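Local structure of outer membrane porin F (Pseudomonas aeruginosa, 4RLC) at residues D55-L60 / D87-F92; N19-E24 / G46-F51; A108-T113 / Q123-A128. The protein spans the bacterial outer membrane through an eight-stranded beta-barrel domain and probably serves as a porin for small solutes. All blocks are in the same frame, centred on the assembly; numbering follows the deposited sequence.

Contact 1: residues D55-L60 / D87-F92; sequences DVELAL and DAIYHF. With C8E ((hydroxyethyloxy)tri(ethyloxy)octane), chain B; C8E ((hydroxyethyloxy)tri(ethyloxy)octane), chain C.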
loop_
_atom_site.group_PDB
_atom_site.type_symbol
_atom_site.label_atom_id
_atom_site.label_comp_id
_atom_site.label_asym_id
_atom_site.label_seq_id
_atom_site.Cartn_x
_atom_site.Cartn_y
_atom_site.Cartn_z
ATOM N N ASP A 55 -8.464 -15.567 -1.577
ATOM C CA ASP A 55 -7.247 -15.067 -2.171
ATOM C C ASP A 55 -7.257 -13.599 -2.530
ATOM O O ASP A 55 -6.202 -13.002 -2.602
ATOM C CB ASP A 55 -6.919 -15.850 -3.471
ATOM C CG ASP A 55 -6.825 -17.369 -3.280
ATOM O OD1 ASP A 55 -6.362 -17.782 -2.217
ATOM O OD2 ASP A 55 -7.146 -18.101 -4.277
ATOM N N VAL A 56 -8.467 -13.003 -2.770
ATOM C CA VAL A 56 -8.572 -11.660 -3.273
ATOM C C VAL A 56 -8.996 -10.718 -2.156
ATOM O O VAL A 56 -10.062 -10.934 -1.523
ATOM C CB VAL A 56 -9.615 -11.590 -4.382
ATOM C CG1 VAL A 56 -9.748 -10.156 -4.879
ATOM C CG2 VAL A 56 -9.205 -12.523 -5.503
ATOM N N GLU A 57 -8.198 -9.677 -1.948
ATOM C CA GLU A 57 -8.469 -8.695 -0.943
ATOM C C GLU A 57 -8.616 -7.317 -1.640
ATOM O O GLU A 57 -7.849 -6.979 -2.586
ATOM C CB GLU A 57 -7.315 -8.655 0.026
ATOM C CG GLU A 57 -7.372 -7.593 1.126
ATOM C CD GLU A 57 -6.086 -7.423 1.928
ATOM O OE1 GLU A 57 -5.006 -8.031 1.643
ATOM O OE2 GLU A 57 -6.164 -6.558 2.884
ATOM N N LEU A 58 -9.606 -6.541 -1.197
ATOM C CA LEU A 58 -9.735 -5.158 -1.580
ATOM C C LEU A 58 -9.225 -4.327 -0.395
ATOM O O LEU A 58 -9.575 -4.615 0.748
ATOM C CB LEU A 58 -11.208 -4.821 -1.841
ATOM C CG LEU A 58 -11.858 -5.552 -2.996
ATOM C CD1 LEU A 58 -13.206 -4.908 -3.303
ATOM C CD2 LEU A 58 -10.943 -5.530 -4.209
ATOM N N ALA A 59 -8.358 -3.342 -0.642
ATOM C CA ALA A 59 -7.795 -2.550 0.475
ATOM C C ALA A 59 -7.820 -1.091 0.118
ATOM O O ALA A 59 -7.472 -0.660 -1.011
ATOM C CB ALA A 59 -6.348 -3.003 0.769
ATOM N N LEU A 60 -8.181 -0.315 1.115
ATOM C CA LEU A 60 -8.131 1.123 1.117
ATOM C C LEU A 60 -6.977 1.548 2.049
ATOM O O LEU A 60 -6.880 1.147 3.231
ATOM C CB LEU A 60 -9.509 1.628 1.692
ATOM C CG LEU A 60 -9.621 3.134 1.850
ATOM C CD1 LEU A 60 -9.598 3.835 0.502
ATOM C CD2 LEU A 60 -10.960 3.455 2.611
ATOM N N ASP A 87 -6.755 -0.671 -3.788
ATOM C CA ASP A 87 -5.997 -1.721 -4.500
ATOM C C ASP A 87 -6.693 -3.061 -4.360
ATOM O O ASP A 87 -7.310 -3.370 -3.362
ATOM C CB ASP A 87 -4.563 -1.838 -3.969
ATOM C CG ASP A 87 -3.766 -0.565 -4.191
ATOM O OD1 ASP A 87 -3.149 -0.406 -5.277
ATOM O OD2 ASP A 87 -3.788 0.319 -3.257
ATOM N N ALA A 88 -6.578 -3.874 -5.429
ATOM C CA ALA A 88 -6.925 -5.276 -5.388
ATOM C C ALA A 88 -5.701 -6.118 -5.277
ATOM O O ALA A 88 -4.759 -5.978 -6.116
ATOM C CB ALA A 88 -7.657 -5.629 -6.655
ATOM N N ILE A 89 -5.702 -7.051 -4.323
ATOM C CA ILE A 89 -4.511 -7.834 -4.024
ATOM C C ILE A 89 -4.835 -9.331 -4.161
ATOM O O ILE A 89 -5.842 -9.813 -3.632
ATOM C CB ILE A 89 -4.070 -7.533 -2.588
ATOM C CG1 ILE A 89 -3.696 -6.060 -2.474
ATOM C CG2 ILE A 89 -2.852 -8.392 -2.270
ATOM C CD1 ILE A 89 -4.843 -5.247 -1.931
ATOM N N TYR A 90 -4.075 -10.018 -5.009
ATOM C CA TYR A 90 -4.222 -11.419 -5.165
ATOM C C TYR A 90 -3.132 -12.117 -4.369
ATOM O O TYR A 90 -1.938 -11.899 -4.664
ATOM C CB TYR A 90 -4.094 -11.842 -6.683
ATOM C CG TYR A 90 -4.241 -13.357 -6.797
ATOM C CD1 TYR A 90 -5.482 -13.968 -6.704
ATOM C CD2 TYR A 90 -3.136 -14.157 -6.860
ATOM C CE1 TYR A 90 -5.610 -15.318 -6.756
ATOM C CE2 TYR A 90 -3.234 -15.526 -6.891
ATOM C CZ TYR A 90 -4.460 -16.115 -6.872
ATOM O OH TYR A 90 -4.493 -17.471 -6.885
ATOM N N HIS A 91 -3.509 -13.056 -3.502
ATOM C CA HIS A 91 -2.620 -13.806 -2.655
ATOM C C HIS A 91 -2.432 -15.185 -3.159
ATOM O O HIS A 91 -3.346 -15.956 -3.360
ATOM C CB HIS A 91 -3.095 -13.913 -1.210
ATOM C CG HIS A 91 -3.226 -12.598 -0.511
ATOM N ND1 HIS A 91 -4.256 -11.703 -0.738
ATOM C CD2 HIS A 91 -2.483 -12.053 0.485
ATOM C CE1 HIS A 91 -4.153 -10.670 0.081
ATOM N NE2 HIS A 91 -3.078 -10.852 0.824
ATOM N N PHE A 92 -1.153 -15.505 -3.371
ATOM C CA PHE A 92 -0.753 -16.846 -3.564
ATOM C C PHE A 92 -0.681 -17.636 -2.262
ATOM O O PHE A 92 -0.950 -17.068 -1.148
ATOM C CB PHE A 92 0.581 -16.887 -4.324
ATOM C CG PHE A 92 0.498 -16.302 -5.690
ATOM C CD1 PHE A 92 0.604 -14.948 -5.900
ATOM C CD2 PHE A 92 0.281 -17.131 -6.796
ATOM C CE1 PHE A 92 0.467 -14.412 -7.189
ATOM C CE2 PHE A 92 0.207 -16.601 -8.076
ATOM C CZ PHE A 92 0.309 -15.249 -8.260
HETATM C C1 C8E B . 10.339 -7.794 -1.841
HETATM C C2 C8E B . 9.651 -9.095 -2.216
HETATM C C3 C8E B . 9.050 -9.149 -3.612
HETATM C C4 C8E B . 8.266 -10.439 -3.750
HETATM C C5 C8E B . 7.742 -10.826 -5.119
HETATM C C6 C8E B . 6.805 -12.024 -4.976
HETATM C C7 C8E B . 5.719 -12.166 -6.046
HETATM C C8 C8E B . 4.916 -13.448 -5.809
HETATM O O9 C8E B . 4.136 -13.887 -6.935
HETATM C C10 C8E B . 3.986 -15.301 -7.240
HETATM C C11 C8E B . 4.151 -16.365 -6.158
HETATM O O12 C8E B . 4.072 -17.584 -6.901
HETATM C C13 C8E B . 3.824 -18.841 -6.278
HETATM C C14 C8E B . 4.772 -19.152 -5.148
HETATM O O15 C8E B . 4.023 -18.720 -4.000
HETATM C C1 C8E C . -8.275 9.383 3.765
HETATM C C2 C8E C . -8.999 8.069 3.598
HETATM C C3 C8E C . -8.764 7.078 4.746
HETATM C C4 C8E C . -8.574 5.694 4.148
HETATM C C5 C8E C . -8.424 4.556 5.149
HETATM C C6 C8E C . -7.427 4.761 6.262
HETATM C C7 C8E C . -7.127 3.410 6.899
HETATM C C8 C8E C . -6.235 3.472 8.134
HETATM O O9 C8E C . -6.539 2.327 8.960
HETATM C C10 C8E C . -5.464 1.663 9.650
HETATM C C11 C8E C . -5.175 2.270 11.026
HETATM O O12 C8E C . -4.298 1.441 11.829
HETATM C C13 C8E C . -2.900 1.574 11.560
HETATM C C14 C8E C . -2.333 2.858 12.158
HETATM O O15 C8E C . -1.464 3.490 11.213
HETATM C C16 C8E C . -0.621 4.506 11.745
HETATM C C17 C8E C . 0.705 4.390 11.038
HETATM O O18 C8E C . 1.325 5.657 10.936
HETATM O O HOH W 1 -4.636 0.273 -0.840
#
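Asp87 and Ala59 form an antiparallel hydrogen-bonded pair, each backbone N donating to the other's O. A water bound to Asp87 OD2, at 2.6 Å, also reaches Ala59 O; the same carboxylate is held by Ser85 and Asn129. Ala88 turns to the outer, lipid-facing side of the barrel wall, where its CB meets Leu58 CD2 at 4.1 Å. Ile89 returns to the inner face and pairs with Glu57 through two backbone bonds. Its CG1 lies beside its own backbone N (chi1 -63°), and from there CD1 settles against Ala59 CB at 3.8 Å.

Tyr90 is again on the outside. The CE1 corner of its ring lies 3.6 Å from Asp55 CB, while Val56 CG2 comes in at the ring edge; the Asp55 carboxylate itself is committed to Arg100. His91 ND1 donates to Asp55 O at 3.0 Å. The backbone N of the same histidine donates to that oxygen too, the two arriving from opposite faces of the carbonyl's plane. The carbonyl oxygen lies in the imidazole plane, but ND1 stands well above the plane of the carbonyl. Further round the ring, His91 CE1 is 3.2 Å from Glu57 OE1, with carboxylate and ring nearly coplanar. Phe92 ends the segment at the outer surface, with Tyr90 CE2 over one ring face and C10 of the chain B detergent over the opposite one.

Lys135 bonds to both Glu57 OE1 and His91 NE2 inside the barrel. With ND1 donating and NE2 facing an ammonium group, His91 is most simply read as neutral, its proton on ND1, while the lysine probably steadies the charge of Glu57, whose OE1 also lies close to Glu22.

Contact 2: residues N19-E24 / G46-F51; sequences NSVEIE and GSIGYF. With C8E ((hydroxyethyloxy)tri(ethyloxy)octane), chain C.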
loop_
_atom_site.group_PDB
_atom_site.type_symbol
_atom_site.label_atom_id
_atom_site.label_comp_id
_atom_site.label_asym_id
_atom_site.label_seq_id
_atom_site.Cartn_x
_atom_site.Cartn_y
_atom_site.Cartn_z
ATOM N N ASN A 19 -14.181 -13.172 3.650
ATOM C CA ASN A 19 -14.937 -12.371 4.654
ATOM C C ASN A 19 -14.083 -11.892 5.830
ATOM O O ASN A 19 -14.582 -11.254 6.742
ATOM C CB ASN A 19 -16.148 -13.177 5.166
ATOM C CG ASN A 19 -17.232 -12.307 5.717
ATOM O OD1 ASN A 19 -17.502 -11.206 5.211
ATOM N ND2 ASN A 19 -17.848 -12.775 6.792
ATOM N N SER A 20 -12.794 -12.210 5.854
ATOM C CA SER A 20 -11.954 -11.684 6.907
ATOM C C SER A 20 -11.531 -10.238 6.597
ATOM O O SER A 20 -11.626 -9.783 5.443
ATOM C CB SER A 20 -10.734 -12.579 7.156
ATOM O OG SER A 20 -9.818 -12.508 6.071
ATOM N N VAL A 21 -11.147 -9.507 7.637
ATOM C CA VAL A 21 -10.684 -8.129 7.553
ATOM C C VAL A 21 -9.278 -8.006 8.065
ATOM O O VAL A 21 -8.900 -8.709 8.989
ATOM C CB VAL A 21 -11.612 -7.156 8.326
ATOM C CG1 VAL A 21 -11.067 -5.737 8.276
ATOM C CG2 VAL A 21 -12.968 -7.175 7.673
ATOM N N GLU A 22 -8.488 -7.107 7.477
ATOM C CA GLU A 22 -7.134 -6.841 7.896
ATOM C C GLU A 22 -6.936 -5.375 8.131
ATOM O O GLU A 22 -7.435 -4.530 7.359
ATOM C CB GLU A 22 -6.072 -7.318 6.834
ATOM C CG GLU A 22 -5.889 -8.775 6.934
ATOM C CD GLU A 22 -4.864 -9.391 5.969
ATOM O OE1 GLU A 22 -4.294 -8.717 5.085
ATOM O OE2 GLU A 22 -4.714 -10.590 6.160
ATOM N N ILE A 23 -6.290 -5.042 9.234
ATOM C CA ILE A 23 -5.818 -3.715 9.491
ATOM C C ILE A 23 -4.304 -3.750 9.492
ATOM O O ILE A 23 -3.712 -4.639 10.080
ATOM C CB ILE A 23 -6.212 -3.270 10.898
ATOM C CG1 ILE A 23 -7.696 -3.506 11.066
ATOM C CG2 ILE A 23 -5.823 -1.832 11.126
ATOM C CD1 ILE A 23 -8.463 -2.597 10.286
ATOM N N GLU A 24 -3.699 -2.757 8.844
ATOM C CA GLU A 24 -2.222 -2.765 8.624
ATOM C C GLU A 24 -1.615 -1.419 8.827
ATOM O O GLU A 24 -2.280 -0.377 8.516
ATOM C CB GLU A 24 -1.957 -3.221 7.164
ATOM C CG GLU A 24 -0.497 -3.320 6.784
ATOM C CD GLU A 24 -0.349 -3.822 5.345
ATOM O OE1 GLU A 24 -1.172 -4.648 4.925
ATOM O OE2 GLU A 24 0.584 -3.366 4.648
ATOM N N GLY A 46 -1.467 3.571 6.899
ATOM C CA GLY A 46 -2.277 2.437 7.281
ATOM C C GLY A 46 -3.254 1.984 6.198
ATOM O O GLY A 46 -3.604 2.754 5.304
ATOM N N SER A 47 -3.773 0.789 6.380
ATOM C CA SER A 47 -4.697 0.238 5.450
ATOM C C SER A 47 -5.753 -0.586 6.142
ATOM O O SER A 47 -5.469 -1.199 7.173
ATOM C CB SER A 47 -3.821 -0.636 4.471
ATOM O OG SER A 47 -4.590 -1.426 3.621
ATOM N N ILE A 48 -6.952 -0.626 5.550
ATOM C CA ILE A 48 -7.985 -1.576 5.878
ATOM C C ILE A 48 -8.310 -2.387 4.674
ATOM O O ILE A 48 -8.553 -1.843 3.621
ATOM C CB ILE A 48 -9.300 -0.904 6.381
ATOM C CG1 ILE A 48 -9.006 0.069 7.436
ATOM C CG2 ILE A 48 -10.272 -1.996 6.736
ATOM C CD1 ILE A 48 -8.668 -0.419 8.760
ATOM N N GLY A 49 -8.417 -3.695 4.849
ATOM C CA GLY A 49 -8.664 -4.569 3.702
ATOM C C GLY A 49 -9.730 -5.626 4.030
ATOM O O GLY A 49 -9.899 -6.010 5.228
ATOM N N TYR A 50 -10.443 -6.045 3.004
ATOM C CA TYR A 50 -11.459 -7.041 3.093
ATOM C C TYR A 50 -11.242 -8.159 2.073
ATOM O O TYR A 50 -11.042 -7.899 0.916
ATOM C CB TYR A 50 -12.863 -6.372 2.858
ATOM C CG TYR A 50 -13.979 -7.354 2.897
ATOM C CD1 TYR A 50 -14.479 -7.850 4.128
ATOM C CD2 TYR A 50 -14.516 -7.839 1.725
ATOM C CE1 TYR A 50 -15.470 -8.814 4.161
ATOM C CE2 TYR A 50 -15.521 -8.768 1.731
ATOM C CZ TYR A 50 -16.022 -9.242 2.919
ATOM O OH TYR A 50 -17.010 -10.207 2.782
ATOM N N PHE A 51 -11.334 -9.408 2.549
ATOM C CA PHE A 51 -11.191 -10.566 1.683
ATOM C C PHE A 51 -12.470 -10.956 0.956
ATOM O O PHE A 51 -13.406 -11.551 1.554
ATOM C CB PHE A 51 -10.605 -11.727 2.447
ATOM C CG PHE A 51 -9.097 -11.658 2.543
ATOM C CD1 PHE A 51 -8.456 -10.836 3.488
ATOM C CD2 PHE A 51 -8.326 -12.328 1.661
ATOM C CE1 PHE A 51 -7.083 -10.751 3.573
ATOM C CE2 PHE A 51 -6.947 -12.231 1.724
ATOM C CZ PHE A 51 -6.336 -11.447 2.679
HETATM C C1 C8E C . -8.275 9.383 3.765
HETATM C C2 C8E C . -8.999 8.069 3.598
HETATM C C3 C8E C . -8.764 7.078 4.746
HETATM C C4 C8E C . -8.574 5.694 4.148
HETATM C C5 C8E C . -8.424 4.556 5.149
HETATM C C6 C8E C . -7.427 4.761 6.262
HETATM C C7 C8E C . -7.127 3.410 6.899
HETATM C C8 C8E C . -6.235 3.472 8.134
HETATM O O9 C8E C . -6.539 2.327 8.960
HETATM C C10 C8E C . -5.464 1.663 9.650
HETATM C C11 C8E C . -5.175 2.270 11.026
HETATM O O12 C8E C . -4.298 1.441 11.829
HETATM C C13 C8E C . -2.900 1.574 11.560
HETATM C C14 C8E C . -2.333 2.858 12.158
HETATM O O15 C8E C . -1.464 3.490 11.213
HETATM C C16 C8E C . -0.621 4.506 11.745
HETATM C C17 C8E C . 0.705 4.390 11.038
HETATM O O18 C8E C . 1.325 5.657 10.936
HETATM O O HOH W 2 -5.093 -3.824 5.189
#
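Tyr50 OH donates to Asn19 OD1 at 2.7 Å, tying the loop before strand 21-30 to the end of strand 42-51. The amide and the phenol ring stand almost perpendicular, 83° apart, with OD1 at the ring edge; CG of Tyr50 anti to its backbone N (chi1 178°) carries the hydroxyl that far. Backbone bonds run from here along the pair: Asn19 N to Phe51 O, Phe51 N to Ser20 O at 2.9 Å, then reciprocal pairs between Glu22 and Gly49 and between Glu24 and Ser47. A water joins Ser47 OG, 2.9 Å away, to Glu22 O by a longer bond.

These strands form the first hairpin of the eight-stranded barrel, with Glu22, Glu24 and Ser47 turned to its interior and Val21, Ile23, Ile48 and Tyr50 to its outer surface.

Polar atoms meet an aromatic ring on the inner side. Ser20 OG, bonded to Gly17 O and Asn174, lies 3.4 Å from Phe51 CD1, and Glu22 OE2 approaches Phe51 CE1 at 3.5 Å. That carboxylate is held by Tyr137, Asn174 and Lys135, while Glu24 pairs with Lys145.

Apolar packing belongs to the outside. Val21 divides its branches: CG2 meets the edge of the Tyr50 ring, 3.9 Å from Tyr50 CD1. The other branch, CG1, turns to Ile48 CG2. The chain C detergent continues this surface, its O12 lying 3.7 Å from Ile23 CG2.

Contact 3: residues A108-T113 / Q123-A128; sequences AHQNIT and QQMTMA. With C8E ((hydroxyethyloxy)tri(ethyloxy)octane), chain D.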
loop_
_atom_site.group_PDB
_atom_site.type_symbol
_atom_site.label_atom_id
_atom_site.label_comp_id
_atom_site.label_asym_id
_atom_site.label_seq_id
_atom_site.Cartn_x
_atom_site.Cartn_y
_atom_site.Cartn_z
ATOM N N ALA A 108 -4.592 5.393 -7.226
ATOM C CA ALA A 108 -4.242 6.242 -6.135
ATOM C C ALA A 108 -4.473 7.690 -6.464
ATOM O O ALA A 108 -4.452 8.114 -7.620
ATOM C CB ALA A 108 -2.758 6.047 -5.692
ATOM N N HIS A 109 -4.704 8.475 -5.426
ATOM C CA HIS A 109 -4.803 9.887 -5.555
ATOM C C HIS A 109 -3.794 10.528 -4.616
ATOM O O HIS A 109 -3.760 10.212 -3.383
ATOM C CB HIS A 109 -6.257 10.336 -5.215
ATOM C CG HIS A 109 -6.498 11.789 -5.363
ATOM N ND1 HIS A 109 -6.840 12.382 -6.562
ATOM C CD2 HIS A 109 -6.412 12.798 -4.459
ATOM C CE1 HIS A 109 -6.967 13.691 -6.389
ATOM N NE2 HIS A 109 -6.719 13.964 -5.118
ATOM N N GLN A 110 -2.948 11.400 -5.166
ATOM C CA GLN A 110 -1.880 12.014 -4.417
ATOM C C GLN A 110 -2.180 13.500 -4.277
ATOM O O GLN A 110 -2.659 14.155 -5.241
ATOM C CB GLN A 110 -0.565 11.756 -5.215
ATOM C CG GLN A 110 0.707 12.262 -4.593
ATOM C CD GLN A 110 1.911 12.067 -5.506
ATOM O OE1 GLN A 110 2.759 11.208 -5.275
ATOM N NE2 GLN A 110 1.973 12.828 -6.521
ATOM N N ASN A 111 -1.969 14.049 -3.087
ATOM C CA ASN A 111 -2.114 15.486 -2.861
ATOM C C ASN A 111 -0.804 15.948 -2.291
ATOM O O ASN A 111 -0.384 15.451 -1.226
ATOM C CB ASN A 111 -3.176 15.833 -1.821
ATOM C CG ASN A 111 -4.551 15.483 -2.215
ATOM O OD1 ASN A 111 -5.134 16.081 -3.114
ATOM N ND2 ASN A 111 -5.121 14.542 -1.524
ATOM N N ILE A 112 -0.142 16.864 -2.976
ATOM C CA ILE A 112 1.185 17.321 -2.566
ATOM C C ILE A 112 1.186 18.850 -2.478
ATOM O O ILE A 112 0.655 19.531 -3.349
ATOM C CB ILE A 112 2.249 16.842 -3.581
ATOM C CG1 ILE A 112 2.632 15.393 -3.269
ATOM C CG2 ILE A 112 3.492 17.699 -3.508
ATOM C CD1 ILE A 112 3.417 14.740 -4.383
ATOM N N THR A 113 1.792 19.372 -1.404
ATOM C CA THR A 113 2.087 20.768 -1.295
ATOM C C THR A 113 3.601 20.921 -1.238
ATOM O O THR A 113 4.314 20.241 -0.448
ATOM C CB THR A 113 1.480 21.349 -0.031
ATOM O OG1 THR A 113 0.060 21.118 -0.082
ATOM C CG2 THR A 113 1.813 22.835 0.096
ATOM N N GLN A 123 -0.727 20.304 -5.671
ATOM C CA GLN A 123 -1.010 19.515 -6.844
ATOM C C GLN A 123 -1.755 18.290 -6.402
ATOM O O GLN A 123 -1.495 17.747 -5.339
ATOM C CB GLN A 123 0.284 19.228 -7.599
ATOM C CG GLN A 123 0.912 17.861 -7.505
ATOM C CD GLN A 123 1.482 17.408 -8.848
ATOM O OE1 GLN A 123 1.516 18.181 -9.815
ATOM N NE2 GLN A 123 1.932 16.152 -8.916
ATOM N N GLN A 124 -2.723 17.884 -7.196
ATOM C CA GLN A 124 -3.470 16.679 -6.941
ATOM C C GLN A 124 -3.317 15.844 -8.186
ATOM O O GLN A 124 -3.494 16.381 -9.288
ATOM C CB GLN A 124 -4.925 17.010 -6.844
ATOM C CG GLN A 124 -5.338 17.672 -5.568
ATOM C CD GLN A 124 -6.813 17.937 -5.527
ATOM O OE1 GLN A 124 -7.610 17.188 -6.101
ATOM N NE2 GLN A 124 -7.199 19.008 -4.838
ATOM N N MET A 125 -3.120 14.537 -8.048
ATOM C CA MET A 125 -2.887 13.723 -9.230
ATOM C C MET A 125 -3.455 12.321 -9.013
ATOM O O MET A 125 -3.415 11.825 -7.889
ATOM C CB MET A 125 -1.411 13.691 -9.420
ATOM C CG MET A 125 -0.937 12.916 -10.579
ATOM S SD MET A 125 0.876 12.871 -10.654
ATOM C CE MET A 125 0.979 12.480 -12.392
ATOM N N THR A 126 -3.984 11.710 -10.061
ATOM C CA THR A 126 -4.418 10.291 -10.005
ATOM C C THR A 126 -3.358 9.434 -10.662
ATOM O O THR A 126 -2.860 9.816 -11.700
ATOM C CB THR A 126 -5.773 10.128 -10.726
ATOM O OG1 THR A 126 -6.741 10.918 -10.038
ATOM C CG2 THR A 126 -6.216 8.656 -10.761
ATOM N N MET A 127 -2.994 8.277 -10.079
ATOM C CA MET A 127 -1.925 7.437 -10.648
ATOM C C MET A 127 -2.393 5.973 -10.572
ATOM O O MET A 127 -3.341 5.644 -9.871
ATOM C CB MET A 127 -0.658 7.640 -9.838
ATOM C CG MET A 127 -0.170 9.072 -9.857
ATOM S SD MET A 127 1.246 9.205 -8.754
ATOM C CE MET A 127 0.710 8.227 -7.371
ATOM N N ALA A 128 -1.782 5.131 -11.389
ATOM C CA ALA A 128 -2.050 3.711 -11.362
ATOM C C ALA A 128 -0.979 3.075 -10.538
ATOM O O ALA A 128 0.198 3.509 -10.610
ATOM C CB ALA A 128 -1.996 3.138 -12.764
HETATM C C1 C8E D . -15.092 3.233 0.924
HETATM C C2 C8E D . -14.522 4.022 -0.241
HETATM C C3 C8E D . -14.595 5.528 0.003
HETATM C C4 C8E D . -13.295 6.088 0.578
HETATM C C5 C8E D . -12.573 7.011 -0.409
HETATM C C6 C8E D . -11.898 6.235 -1.549
HETATM C C7 C8E D . -11.409 7.150 -2.671
HETATM C C8 C8E D . -9.898 7.120 -2.837
HETATM O O9 C8E D . -9.508 6.125 -3.778
HETATM C C10 C8E D . -8.314 6.412 -4.526
HETATM C C11 C8E D . -8.553 6.498 -6.031
HETATM O O12 C8E D . -8.784 7.832 -6.440
HETATM C C13 C8E D . -8.499 8.117 -7.807
HETATM C C14 C8E D . -8.948 9.536 -8.164
#
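Gln110 and Met125 exchange two backbone hydrogen bonds, Gln110 N to Met125 O being 2.8 Å. Equivalent pairs join Ala108 to Met127 and Ile112 to Gln123, giving six N-H...O bonds along this antiparallel beta hairpin, made by strands 98-115 and 120-137 of the barrel. Between them, at the non-hydrogen-bonded positions, His109 faces Thr126 and Asn111 faces Gln124. CA-H groups supplement the bonding: Gln124 CA approaches Gln110 O at 3.1 Å.

Side-chain polar contacts are looser. A weak bond runs within one strand from His109 NE2 to Asn111 OD1, 3.3 Å long, and this amide is anchored from its other end by Asn82, which accepts from ND2. Asn111 and Gln124 extend side by side with their amide planes 79° apart, and Asn111 OD1 presses on the aliphatic CG of Gln124 at 2.9 Å, a tight contact. The Gln124 chain, extended beyond CG, lays its OE1 at the edge of the imidazole, 3.5 Å from His109 NE2. His109 ND1, in contrast, is buried without a polar partner.

On the face of Ala108, Gln110 and Met127, the packing is directed into the barrel. Met127 bends at its last torsion (chi3 -42°), bringing CE within 4.4 Å of Ala108 CB and close to Gln110 OE1; Leu83 touches all three residues. Outside, the chain D detergent lies along His109 and Thr126, and its C14, the last atom modelled, lies 3.2 Å from Thr126 OG1.

All three contacts are seams in one closed antiparallel sheet, whose eight strands follow each other round the barrel in chain order. Contact 2 joins strands 21-30 and 42-51, contact 1 joins 56-66 and 80-91, and contact 3 joins 98-115 and 120-137, in series along the chain. Contacts 1 and 2 have centres about 9 Å apart and meet directly, Leu58 O accepting from Tyr50 N and Leu60 O from Ile48 N; both touch the chain C detergent. Contact 3 lies further along the barrel, its centre about 22 and 23 Å from those of contacts 1 and 2. Together they sample a charged interior near contacts 1 and 2 and an exterior that binds detergent, as suits a membrane barrel.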